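Local coordinates for protein putidaredoxin reductase (Pseudomonas putida, PDB 1Q1R) that carries electrons, as an FAD flavoenzyme, from NADH to putidaredoxin, which supplies the cytochrome P450cam monooxygenase of Pseudomonas putida, at residues 84-89 against 104-109. Numbering follows the deposited sequence.
Sequences TAINRD and DRLVLA. With FAD (flavin-adenine dinucleotide), chain C.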
loop_
_atom_site.group_PDB
_atom_site.type_symbol
_atom_site.label_atom_id
_atom_site.label_comp_id
_atom_site.label_asym_id
_atom_site.label_seq_id
_atom_site.Cartn_x
_atom_site.Cartn_y
_atom_site.Cartn_z
ATOM N N THR A 84 -20.904 1.969 12.104
ATOM C CA THR A 84 -21.664 2.851 11.224
ATOM C C THR A 84 -21.608 4.335 11.565
ATOM O O THR A 84 -21.901 5.174 10.718
ATOM C CB THR A 84 -23.146 2.425 11.170
ATOM O OG1 THR A 84 -23.665 2.332 12.503
ATOM C CG2 THR A 84 -23.289 1.075 10.481
ATOM N N ALA A 85 -21.239 4.666 12.794
ATOM C CA ALA A 85 -21.177 6.069 13.172
ATOM C C ALA A 85 -20.398 6.314 14.452
ATOM O O ALA A 85 -20.206 5.412 15.266
ATOM C CB ALA A 85 -22.593 6.634 13.313
ATOM N N ILE A 86 -19.950 7.554 14.612
ATOM C CA ILE A 86 -19.207 7.961 15.795
ATOM C C ILE A 86 -19.967 9.098 16.465
ATOM O O ILE A 86 -20.424 10.021 15.797
ATOM C CB ILE A 86 -17.799 8.490 15.439
ATOM C CG1 ILE A 86 -17.031 7.460 14.609
ATOM C CG2 ILE A 86 -17.032 8.808 16.713
ATOM C CD1 ILE A 86 -15.740 7.996 14.033
ATOM N N ASN A 87 -20.108 9.018 17.782
ATOM C CA ASN A 87 -20.778 10.060 18.544
ATOM C C ASN A 87 -19.739 10.676 19.457
ATOM O O ASN A 87 -19.534 10.232 20.586
ATOM C CB ASN A 87 -21.938 9.484 19.357
ATOM C CG ASN A 87 -23.238 9.492 18.583
ATOM O OD1 ASN A 87 -23.314 8.958 17.479
ATOM N ND2 ASN A 87 -24.270 10.108 19.156
ATOM N N ARG A 88 -19.072 11.698 18.934
ATOM C CA ARG A 88 -18.017 12.400 19.647
ATOM C C ARG A 88 -18.489 12.916 20.999
ATOM O O ARG A 88 -17.761 12.846 21.991
ATOM C CB ARG A 88 -17.513 13.548 18.773
ATOM C CG ARG A 88 -17.004 13.074 17.416
ATOM C CD ARG A 88 -16.860 14.218 16.436
ATOM N NE ARG A 88 -16.021 15.287 16.965
ATOM C CZ ARG A 88 -15.800 16.434 16.336
ATOM N NH1 ARG A 88 -16.353 16.657 15.151
ATOM N NH2 ARG A 88 -15.030 17.359 16.892
ATOM N N ASP A 89 -19.717 13.420 21.029
ATOM C CA ASP A 89 -20.309 13.949 22.249
ATOM C C ASP A 89 -20.321 12.925 23.389
ATOM O O ASP A 89 -19.717 13.157 24.436
ATOM C CB ASP A 89 -21.724 14.450 21.947
ATOM C CG ASP A 89 -22.584 13.398 21.271
ATOM O OD1 ASP A 89 -22.038 12.568 20.514
ATOM O OD2 ASP A 89 -23.815 13.411 21.486
ATOM N N ASP A 104 -12.441 6.281 25.367
ATOM C CA ASP A 104 -11.764 7.415 25.976
ATOM C C ASP A 104 -10.811 7.879 24.884
ATOM O O ASP A 104 -10.531 9.069 24.738
ATOM C CB ASP A 104 -10.984 6.979 27.218
ATOM C CG ASP A 104 -11.895 6.583 28.363
ATOM O OD1 ASP A 104 -12.722 7.425 28.775
ATOM O OD2 ASP A 104 -11.788 5.439 28.852
ATOM N N ARG A 105 -10.339 6.906 24.108
ATOM C CA ARG A 105 -9.430 7.129 22.988
ATOM C C ARG A 105 -9.923 6.305 21.798
ATOM O O ARG A 105 -10.124 5.099 21.913
ATOM C CB ARG A 105 -8.004 6.702 23.361
ATOM C CG ARG A 105 -7.151 7.808 23.968
ATOM C CD ARG A 105 -7.809 8.412 25.186
ATOM N NE ARG A 105 -7.553 9.845 25.285
ATOM C CZ ARG A 105 -6.430 10.377 25.752
ATOM N NH1 ARG A 105 -5.446 9.594 26.176
ATOM N NH2 ARG A 105 -6.292 11.696 25.792
ATOM N N LEU A 106 -10.121 6.963 20.664
ATOM C CA LEU A 106 -10.590 6.290 19.461
ATOM C C LEU A 106 -9.541 6.357 18.348
ATOM O O LEU A 106 -8.969 7.416 18.078
ATOM C CB LEU A 106 -11.898 6.930 18.984
ATOM C CG LEU A 106 -12.574 6.328 17.749
ATOM C CD1 LEU A 106 -12.891 4.860 17.997
ATOM C CD2 LEU A 106 -13.842 7.111 17.429
ATOM N N VAL A 107 -9.287 5.216 17.713
ATOM C CA VAL A 107 -8.318 5.139 16.626
ATOM C C VAL A 107 -8.999 4.629 15.364
ATOM O O VAL A 107 -9.558 3.532 15.349
ATOM C CB VAL A 107 -7.153 4.186 16.972
ATOM C CG1 VAL A 107 -6.197 4.069 15.782
ATOM C CG2 VAL A 107 -6.413 4.693 18.204
ATOM N N LEU A 108 -8.958 5.434 14.309
ATOM C CA LEU A 108 -9.560 5.054 13.044
ATOM C C LEU A 108 -8.496 4.486 12.102
ATOM O O LEU A 108 -7.702 5.227 11.512
ATOM C CB LEU A 108 -10.250 6.264 12.406
ATOM C CG LEU A 108 -11.337 6.914 13.282
ATOM C CD1 LEU A 108 -12.001 8.043 12.517
ATOM C CD2 LEU A 108 -12.375 5.864 13.695
ATOM N N ALA A 109 -8.485 3.161 11.986
ATOM C CA ALA A 109 -7.543 2.447 11.130
ATOM C C ALA A 109 -8.383 1.765 10.057
ATOM O O ALA A 109 -8.297 0.555 9.851
ATOM C CB ALA A 109 -6.789 1.410 11.952
HETATM P PA FAD C . -6.606 -2.037 5.543
HETATM O O1A FAD C . -7.551 -1.697 4.452
HETATM O O2A FAD C . -5.683 -3.179 5.349
HETATM O O5B FAD C . -7.424 -2.288 6.897
HETATM C C5B FAD C . -8.579 -1.513 7.237
HETATM C C4B FAD C . -9.670 -2.458 7.771
HETATM O O4B FAD C . -10.700 -1.682 8.482
HETATM C C3B FAD C . -10.398 -3.165 6.617
HETATM O O3B FAD C . -10.712 -4.507 7.012
HETATM C C2B FAD C . -11.675 -2.372 6.481
HETATM O O2B FAD C . -12.713 -3.190 5.935
HETATM C C1B FAD C . -11.983 -2.051 7.930
HETATM N N9A FAD C . -13.012 -0.992 8.115
HETATM C C8A FAD C . -13.122 0.159 7.427
HETATM N N7A FAD C . -14.189 0.834 7.873
HETATM C C5A FAD C . -14.752 0.113 8.839
HETATM C C6A FAD C . -15.871 0.297 9.654
HETATM N N6A FAD C . -16.626 1.386 9.525
HETATM N N1A FAD C . -16.187 -0.651 10.572
HETATM C C2A FAD C . -15.442 -1.758 10.706
HETATM N N3A FAD C . -14.366 -1.953 9.930
HETATM C C4A FAD C . -14.005 -1.038 8.997
HETATM N N1 FAD C . 2.631 -2.457 1.040
HETATM C C2 FAD C . 4.030 -2.529 1.050
HETATM O O2 FAD C . 4.681 -1.741 1.734
HETATM N N3 FAD C . 4.676 -3.516 0.284
HETATM C C4 FAD C . 3.917 -4.429 -0.484
HETATM O O4 FAD C . 4.494 -5.314 -1.113
HETATM C C4X FAD C . 2.515 -4.352 -0.494
HETATM N N5 FAD C . 1.770 -5.260 -1.189
HETATM C C5X FAD C . 0.406 -5.258 -1.162
HETATM C C6 FAD C . -0.324 -6.234 -1.873
HETATM C C7 FAD C . -1.736 -6.247 -1.825
HETATM C C7M FAD C . -2.509 -7.302 -2.639
HETATM C C8 FAD C . -2.424 -5.278 -1.051
HETATM C C8M FAD C . -3.958 -5.276 -0.952
HETATM C C9 FAD C . -1.696 -4.305 -0.343
HETATM C C9A FAD C . -0.285 -4.289 -0.396
HETATM N N10 FAD C . 0.468 -3.323 0.324
HETATM C C10 FAD C . 1.877 -3.364 0.275
HETATM C "C1'" FAD C . -0.222 -2.262 1.120
HETATM C "C2'" FAD C . -0.200 -2.605 2.611
HETATM O "O2'" FAD C . -0.632 -3.958 2.787
HETATM C "C3'" FAD C . -1.110 -1.653 3.410
HETATM O "O3'" FAD C . -0.726 -0.300 3.137
HETATM C "C4'" FAD C . -0.997 -1.929 4.915
HETATM O "O4'" FAD C . -1.373 -3.282 5.183
HETATM C "C5'" FAD C . -1.891 -0.994 5.748
HETATM O "O5'" FAD C . -3.288 -1.294 5.595
HETATM P P FAD C . -4.342 -0.622 6.619
HETATM O O1P FAD C . -4.396 -1.455 7.838
HETATM O O2P FAD C . -3.979 0.805 6.768
HETATM O O3P FAD C . -5.756 -0.683 5.823
#
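Ile-86 meets Leu-106 and Leu-108 methyl to methyl, across a layer interface in which the two backbones stay 9.5 Å apart between the CA atoms of Ile-86 and Leu-106. That spacing is consistent with two sheets packed face to face, since the three side chains point across the gap and the strands belong to different sheets: 83-87 edges the three-stranded antiparallel sheet, and 105-108 lies between strands 6-10 and 279-281 in a five-stranded parallel sheet of this glutathione reductase fold. Along Ile-86, CB lies 4.6 Å from Leu-106 CD2, beyond direct contact. There the chain forks. The short branch ends at once in CG2, which closes on Leu-106 CD2 at 3.7 Å. On the longer branch CG1 stands off at 4.3 Å from that same methyl, and the extended second torsion (chi2 170°) carries CD1 onward to about 4.0 Å from Leu-106 CD2 and from both Leu-108 methyls, CD1 and CD2. Both Ile-86 methyls thus meet Leu-106 CD2 from one side, CG2 more closely; a CG anti to its backbone N (chi1 -178°) delivers that methyl. Val-8 and Val-10 on one neighbouring strand and Ile-279 on the other flank Leu-106, and Val-93 of the antiparallel sheet touches it too. Just past Leu-108, the Ala-109 carbonyl O approaches C5B of FAD at 3.3 Å, placing this packing beside the cofactor pocket. With three buried aliphatic residues and no hydrogen bond between the segments, the layers are held here by dispersion and water exclusion, which fix no bond direction.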